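Local coordinates for protein alpha-1,3-glucanase (Bacillus circulans, PDB 5ZRU) that hydrolyses alpha-1,3-glucan as a GH87-family enzyme, the chain here being its catalytic unit, which carries bound calcium and zinc ions, at residues Thr456-Ser461 against Ile492-Thr497; Thr488-Asp493 against Phe515-Ile520. All coordinates share one frame; numbering follows the deposited sequence.

Interaction 1: residues Thr456-Ser461 against Ile492-Thr497; sequences TTIINS and IDIINT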
loop_
_atom_site.group_PDB
_atom_site.type_symbol
_atom_site.label_atom_id
_atom_site.label_comp_id
_atom_site.label_asym_id
_atom_site.label_seq_id
_atom_site.Cartn_x
_atom_site.Cartn_y
_atom_site.Cartn_z
ATOM N N THR A 456 -17.473 -3.526 -2.569
ATOM C CA THR A 456 -16.310 -2.663 -2.418
ATOM C C THR A 456 -16.736 -1.209 -2.518
ATOM O O THR A 456 -17.575 -0.859 -3.350
ATOM C CB THR A 456 -15.243 -3.005 -3.468
ATOM O OG1 THR A 456 -14.662 -4.279 -3.152
ATOM C CG2 THR A 456 -14.130 -1.944 -3.518
ATOM N N THR A 457 -16.174 -0.377 -1.646
ATOM C CA THR A 457 -16.424 1.058 -1.625
ATOM C C THR A 457 -15.177 1.788 -2.097
ATOM O O THR A 457 -14.071 1.504 -1.624
ATOM C CB THR A 457 -16.813 1.522 -0.222
ATOM O OG1 THR A 457 -18.039 0.886 0.141
ATOM C CG2 THR A 457 -16.997 3.045 -0.169
ATOM N N ILE A 458 -15.367 2.711 -3.037
ATOM C CA ILE A 458 -14.297 3.465 -3.674
ATOM C C ILE A 458 -14.599 4.934 -3.456
ATOM O O ILE A 458 -15.729 5.372 -3.701
ATOM C CB ILE A 458 -14.214 3.150 -5.181
ATOM C CG1 ILE A 458 -13.778 1.703 -5.408
ATOM C CG2 ILE A 458 -13.319 4.166 -5.887
ATOM C CD1 ILE A 458 -14.057 1.191 -6.835
ATOM N N ILE A 459 -13.604 5.698 -2.998
ATOM C CA ILE A 459 -13.826 7.086 -2.597
ATOM C C ILE A 459 -12.699 7.963 -3.134
ATOM O O ILE A 459 -11.519 7.645 -2.950
ATOM C CB ILE A 459 -13.924 7.230 -1.062
ATOM C CG1 ILE A 459 -15.035 6.344 -0.497
ATOM C CG2 ILE A 459 -14.175 8.696 -0.663
ATOM C CD1 ILE A 459 -15.139 6.388 1.034
ATOM N N ASN A 460 -13.065 9.066 -3.795
ATOM C CA ASN A 460 -12.109 10.101 -4.204
ATOM C C ASN A 460 -11.031 9.556 -5.137
ATOM O O ASN A 460 -9.880 9.999 -5.094
ATOM C CB ASN A 460 -11.439 10.761 -2.993
ATOM C CG ASN A 460 -12.413 11.449 -2.073
ATOM O OD1 ASN A 460 -13.486 11.874 -2.485
ATOM N ND2 ASN A 460 -12.032 11.569 -0.803
ATOM N N SER A 461 -11.387 8.603 -5.994
ATOM C CA SER A 461 -10.397 7.936 -6.832
ATOM C C SER A 461 -10.650 8.235 -8.310
ATOM O O SER A 461 -11.533 9.015 -8.674
ATOM C CB SER A 461 -10.391 6.429 -6.545
ATOM O OG SER A 461 -9.987 6.208 -5.198
ATOM N N ILE A 492 -20.704 -2.467 -5.947
ATOM C CA ILE A 492 -19.598 -1.513 -5.872
ATOM C C ILE A 492 -20.189 -0.130 -5.671
ATOM O O ILE A 492 -21.060 0.289 -6.442
ATOM C CB ILE A 492 -18.719 -1.521 -7.140
ATOM C CG1 ILE A 492 -18.381 -2.947 -7.597
ATOM C CG2 ILE A 492 -17.464 -0.651 -6.927
ATOM C CD1 ILE A 492 -17.427 -3.696 -6.704
ATOM N N ASP A 493 -19.692 0.589 -4.666
ATOM C CA ASP A 493 -20.063 1.982 -4.447
ATOM C C ASP A 493 -18.877 2.847 -4.840
ATOM O O ASP A 493 -17.774 2.658 -4.317
ATOM C CB ASP A 493 -20.456 2.223 -2.992
ATOM C CG ASP A 493 -21.716 1.472 -2.611
ATOM O OD1 ASP A 493 -22.815 1.951 -2.948
ATOM O OD2 ASP A 493 -21.598 0.387 -2.009
ATOM N N ILE A 494 -19.103 3.775 -5.770
ATOM C CA ILE A 494 -18.048 4.622 -6.316
ATOM C C ILE A 494 -18.431 6.065 -6.023
ATOM O O ILE A 494 -19.353 6.607 -6.647
ATOM C CB ILE A 494 -17.842 4.400 -7.823
ATOM C CG1 ILE A 494 -17.943 2.902 -8.180
ATOM C CG2 ILE A 494 -16.482 4.939 -8.248
ATOM C CD1 ILE A 494 -17.734 2.586 -9.676
ATOM N N ILE A 495 -17.700 6.701 -5.107
ATOM C CA ILE A 495 -18.104 7.969 -4.508
ATOM C C ILE A 495 -17.096 9.062 -4.842
ATOM O O ILE A 495 -15.889 8.892 -4.625
ATOM C CB ILE A 495 -18.257 7.824 -2.985
ATOM C CG1 ILE A 495 -19.310 6.752 -2.678
ATOM C CG2 ILE A 495 -18.572 9.166 -2.336
ATOM C CD1 ILE A 495 -19.169 6.167 -1.304
ATOM N N ASN A 496 -17.605 10.198 -5.334
ATOM C CA ASN A 496 -16.815 11.416 -5.549
ATOM C C ASN A 496 -15.579 11.159 -6.409
ATOM O O ASN A 496 -14.455 11.522 -6.053
ATOM C CB ASN A 496 -16.428 12.055 -4.217
ATOM C CG ASN A 496 -17.544 12.909 -3.649
ATOM O OD1 ASN A 496 -18.414 13.373 -4.391
ATOM N ND2 ASN A 496 -17.538 13.112 -2.331
ATOM N N THR A 497 -15.809 10.570 -7.577
ATOM C CA THR A 497 -14.730 10.258 -8.503
ATOM C C THR A 497 -14.172 11.533 -9.139
ATOM O O THR A 497 -14.912 12.476 -9.441
ATOM C CB THR A 497 -15.230 9.288 -9.574
ATOM O OG1 THR A 497 -15.480 8.005 -8.971
ATOM C CG2 THR A 497 -14.202 9.130 -10.700
HETATM O O HOH W 1 -15.690 12.181 -0.658
HETATM O O HOH W 2 -14.111 7.573 -6.433
#

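Interaction 2: residues Thr488-Asp493 against Phe515-Ile520; sequences TFTNID and FNNINI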
loop_
_atom_site.group_PDB
_atom_site.type_symbol
_atom_site.label_atom_id
_atom_site.label_comp_id
_atom_site.label_asym_id
_atom_site.label_seq_id
_atom_site.Cartn_x
_atom_site.Cartn_y
_atom_site.Cartn_z
ATOM N N THR A 488 -16.636 -9.694 -13.688
ATOM C CA THR A 488 -17.892 -9.270 -13.087
ATOM C C THR A 488 -17.585 -8.360 -11.912
ATOM O O THR A 488 -16.713 -8.680 -11.094
ATOM C CB THR A 488 -18.714 -10.474 -12.618
ATOM O OG1 THR A 488 -18.892 -11.384 -13.710
ATOM C CG2 THR A 488 -20.087 -10.026 -12.093
ATOM N N PHE A 489 -18.295 -7.232 -11.842
ATOM C CA PHE A 489 -18.254 -6.290 -10.729
ATOM C C PHE A 489 -19.633 -6.286 -10.090
ATOM O O PHE A 489 -20.630 -6.051 -10.781
ATOM C CB PHE A 489 -17.907 -4.872 -11.192
ATOM C CG PHE A 489 -16.580 -4.755 -11.865
ATOM C CD1 PHE A 489 -16.410 -5.161 -13.174
ATOM C CD2 PHE A 489 -15.503 -4.211 -11.185
ATOM C CE1 PHE A 489 -15.191 -5.037 -13.800
ATOM C CE2 PHE A 489 -14.273 -4.098 -11.801
ATOM C CZ PHE A 489 -14.118 -4.509 -13.111
ATOM N N THR A 490 -19.702 -6.547 -8.785
ATOM C CA THR A 490 -21.003 -6.623 -8.127
ATOM C C THR A 490 -20.965 -5.894 -6.789
ATOM O O THR A 490 -20.044 -6.101 -5.997
ATOM C CB THR A 490 -21.419 -8.088 -7.932
ATOM O OG1 THR A 490 -21.406 -8.742 -9.208
ATOM C CG2 THR A 490 -22.824 -8.164 -7.337
ATOM N N ASN A 491 -21.970 -5.057 -6.528
ATOM C CA ASN A 491 -22.075 -4.339 -5.256
ATOM C C ASN A 491 -20.860 -3.430 -5.047
ATOM O O ASN A 491 -20.071 -3.601 -4.118
ATOM C CB ASN A 491 -22.232 -5.321 -4.089
ATOM C CG ASN A 491 -23.621 -5.930 -4.022
ATOM O OD1 ASN A 491 -24.627 -5.232 -4.197
ATOM N ND2 ASN A 491 -23.685 -7.231 -3.761
ATOM N N ILE A 492 -20.704 -2.467 -5.947
ATOM C CA ILE A 492 -19.598 -1.513 -5.872
ATOM C C ILE A 492 -20.189 -0.130 -5.671
ATOM O O ILE A 492 -21.060 0.289 -6.442
ATOM C CB ILE A 492 -18.719 -1.521 -7.140
ATOM C CG1 ILE A 492 -18.381 -2.947 -7.597
ATOM C CG2 ILE A 492 -17.464 -0.651 -6.927
ATOM C CD1 ILE A 492 -17.427 -3.696 -6.704
ATOM N N ASP A 493 -19.692 0.589 -4.666
ATOM C CA ASP A 493 -20.063 1.982 -4.447
ATOM C C ASP A 493 -18.877 2.847 -4.840
ATOM O O ASP A 493 -17.774 2.658 -4.317
ATOM C CB ASP A 493 -20.456 2.223 -2.992
ATOM C CG ASP A 493 -21.716 1.472 -2.611
ATOM O OD1 ASP A 493 -22.815 1.951 -2.948
ATOM O OD2 ASP A 493 -21.598 0.387 -2.009
ATOM N N PHE A 515 -21.466 -5.611 -14.866
ATOM C CA PHE A 515 -21.474 -4.730 -13.702
ATOM C C PHE A 515 -22.855 -4.799 -13.063
ATOM O O PHE A 515 -23.822 -4.274 -13.628
ATOM C CB PHE A 515 -21.185 -3.282 -14.100
ATOM C CG PHE A 515 -19.766 -3.005 -14.487
ATOM C CD1 PHE A 515 -19.313 -3.277 -15.771
ATOM C CD2 PHE A 515 -18.895 -2.406 -13.580
ATOM C CE1 PHE A 515 -18.005 -2.987 -16.135
ATOM C CE2 PHE A 515 -17.590 -2.107 -13.937
ATOM C CZ PHE A 515 -17.144 -2.411 -15.223
ATOM N N ASN A 516 -22.958 -5.403 -11.881
ATOM C CA ASN A 516 -24.248 -5.540 -11.214
ATOM C C ASN A 516 -24.268 -4.734 -9.921
ATOM O O ASN A 516 -23.288 -4.728 -9.172
ATOM C CB ASN A 516 -24.556 -7.019 -10.919
ATOM C CG ASN A 516 -24.710 -7.854 -12.192
ATOM O OD1 ASN A 516 -25.110 -7.349 -13.238
ATOM N ND2 ASN A 516 -24.374 -9.127 -12.104
ATOM N N ASN A 517 -25.382 -4.042 -9.664
ATOM C CA ASN A 517 -25.592 -3.325 -8.399
ATOM C C ASN A 517 -24.473 -2.313 -8.146
ATOM O O ASN A 517 -23.822 -2.327 -7.102
ATOM C CB ASN A 517 -25.707 -4.296 -7.212
ATOM C CG ASN A 517 -26.626 -5.487 -7.493
ATOM O OD1 ASN A 517 -27.625 -5.370 -8.203
ATOM N ND2 ASN A 517 -26.286 -6.640 -6.920
ATOM N N ILE A 518 -24.250 -1.433 -9.119
ATOM C CA ILE A 518 -23.245 -0.376 -9.024
ATOM C C ILE A 518 -23.937 0.919 -8.618
ATOM O O ILE A 518 -24.964 1.288 -9.203
ATOM C CB ILE A 518 -22.507 -0.189 -10.362
ATOM C CG1 ILE A 518 -22.024 -1.537 -10.932
ATOM C CG2 ILE A 518 -21.361 0.825 -10.208
ATOM C CD1 ILE A 518 -21.084 -2.318 -10.051
ATOM N N ASN A 519 -23.375 1.620 -7.631
ATOM C CA ASN A 519 -23.851 2.946 -7.241
ATOM C C ASN A 519 -22.750 3.962 -7.494
ATOM O O ASN A 519 -21.676 3.882 -6.887
ATOM C CB ASN A 519 -24.272 2.985 -5.771
ATOM C CG ASN A 519 -25.423 2.049 -5.477
ATOM O OD1 ASN A 519 -26.430 2.044 -6.189
ATOM N ND2 ASN A 519 -25.279 1.243 -4.426
ATOM N N ILE A 520 -23.027 4.931 -8.366
ATOM C CA ILE A 520 -22.065 5.963 -8.730
ATOM C C ILE A 520 -22.601 7.287 -8.218
ATOM O O ILE A 520 -23.603 7.810 -8.730
ATOM C CB ILE A 520 -21.827 6.008 -10.243
ATOM C CG1 ILE A 520 -21.356 4.633 -10.719
ATOM C CG2 ILE A 520 -20.815 7.102 -10.579
ATOM C CD1 ILE A 520 -21.210 4.472 -12.269
HETATM O O HOH W 3 -23.717 -10.335 -9.802
HETATM O O HOH W 4 -25.058 -2.541 -4.110
#

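Interaction 1: residues Thr456-Ser461 against Ile492-Thr497
Two successive rungs of the right-handed parallel beta-helix expected for this pectate-lyase-like catalytic domain meet here, strand 456-459 lying beside strand 492-495 with axes 4.7 Å apart and only 9° from parallel. The register pairs Thr456 with Ile492, Thr457 with Asp493, Ile458 with Ile494 and Ile459 with Ile495. Four backbone hydrogen bonds zip the edges: Asp493 N to Thr456 O, Ile458 N to Asp493 O at 2.7 Å, Ile495 N to Ile458 O, and Asn460 N to Ile495 O at 2.9 Å. On the inward face, CG2 of Ile458 and CG2 of Ile494 lie side by side at 4.0 Å, while Ile458 CD1 crosses to Ile492 CG2 at 3.9 Å. Ile458 holds CG1 anti to its carbonyl carbon (chi1 -67°) and chi2 extended, which carries CD1 back toward Ile492, two residues earlier than Ile494 on the neighbouring strand. On the outward face Thr457 CG2 meets Ile495 CD1 at 4.0 Å; Thr457 OG1 and Asp493 OD2 are both held by Arg12 NH1, in Asp493's case through a salt bridge. Beyond the strands, Asn460 and Asn496 both take positive phi, and their side chains run alongside each other, pointing the same way, with the amide planes 9° apart and Asn460 OD1 lying 3.4 Å from Asn496 CB. Asn460 ND2 turns instead to Asp427 OD1, in the preceding rung. One water bridges Asn460 OD1 and Asn496 ND2. A second water is gripped three ways: it accepts from Ser461 N at 2.9 Å and donates to Ile495 O and to Thr497 OG1.

Interaction 2: residues Thr488-Asp493 against Phe515-Ile520
Phe489 and Phe515 adopt nearly the same torsions, chi1 -60° and -73° with CG anti to the carbonyl carbon in each, and their rings consequently pile up as an offset stack inside the beta-helix. The planes differ by 2° and the centroids stand 4.4 Å apart, with Phe515 CE2 over one face of Phe489, 3.4 Å from its CD1. Phe453 and Phe553 extend the column along the helix. Replacing Phe515 by an alanine would probably open a gap between Phe489 and Phe553 and interrupt this aromatic column. Straight backbone bonds flank the corner at Asn491 and Asn517: Asn516 N reaches Phe489 O at 2.7 Å, and Asn519 N reaches Ile492 O at 2.9 Å. At the corner Asn491 N binds Asn516 O, whereas Ile492 N to Asn517 O is weak. There the two asparagines run alongside, their amides turned moderately; a water donates to Asn491 OD1 and Asn517 O, and Asn555 ND2 binds Asn517 OD1. Past the corner, Ile518 CD1 packs inside against Ile492 CG1 at 3.7 Å. Outside, Asn519 OD1 pairs with Thr557 OG1, while Asn519 ND2 approaches Asp493, whose OD2 is held by Arg12, donating to the syn side of OD1 at 3.0 Å, tilted out of the carboxylate plane.

From the N-terminal side, the chain runs through 456-461, makes one circuit and returns at 492-497, where interaction 1 closes a loop of 30 intervening residues. Interaction 2 begins at 488-493, just before that closure, and ends at 515-520 after 21 intervening residues. The two loops overlap on Ile492 and Asp493 rather than nesting, as consecutive turns of a solenoid do. Strand 487-495 is the middle member, taking strand 451-459 on one edge and strand 513-523 on the other. Probable backbone bonds connect the contacts directly: Thr456 N with Asn491 O at 3.0 Å, and Ile494 N with Asn519 O at 2.8 Å. Their centres lie 10 Å apart.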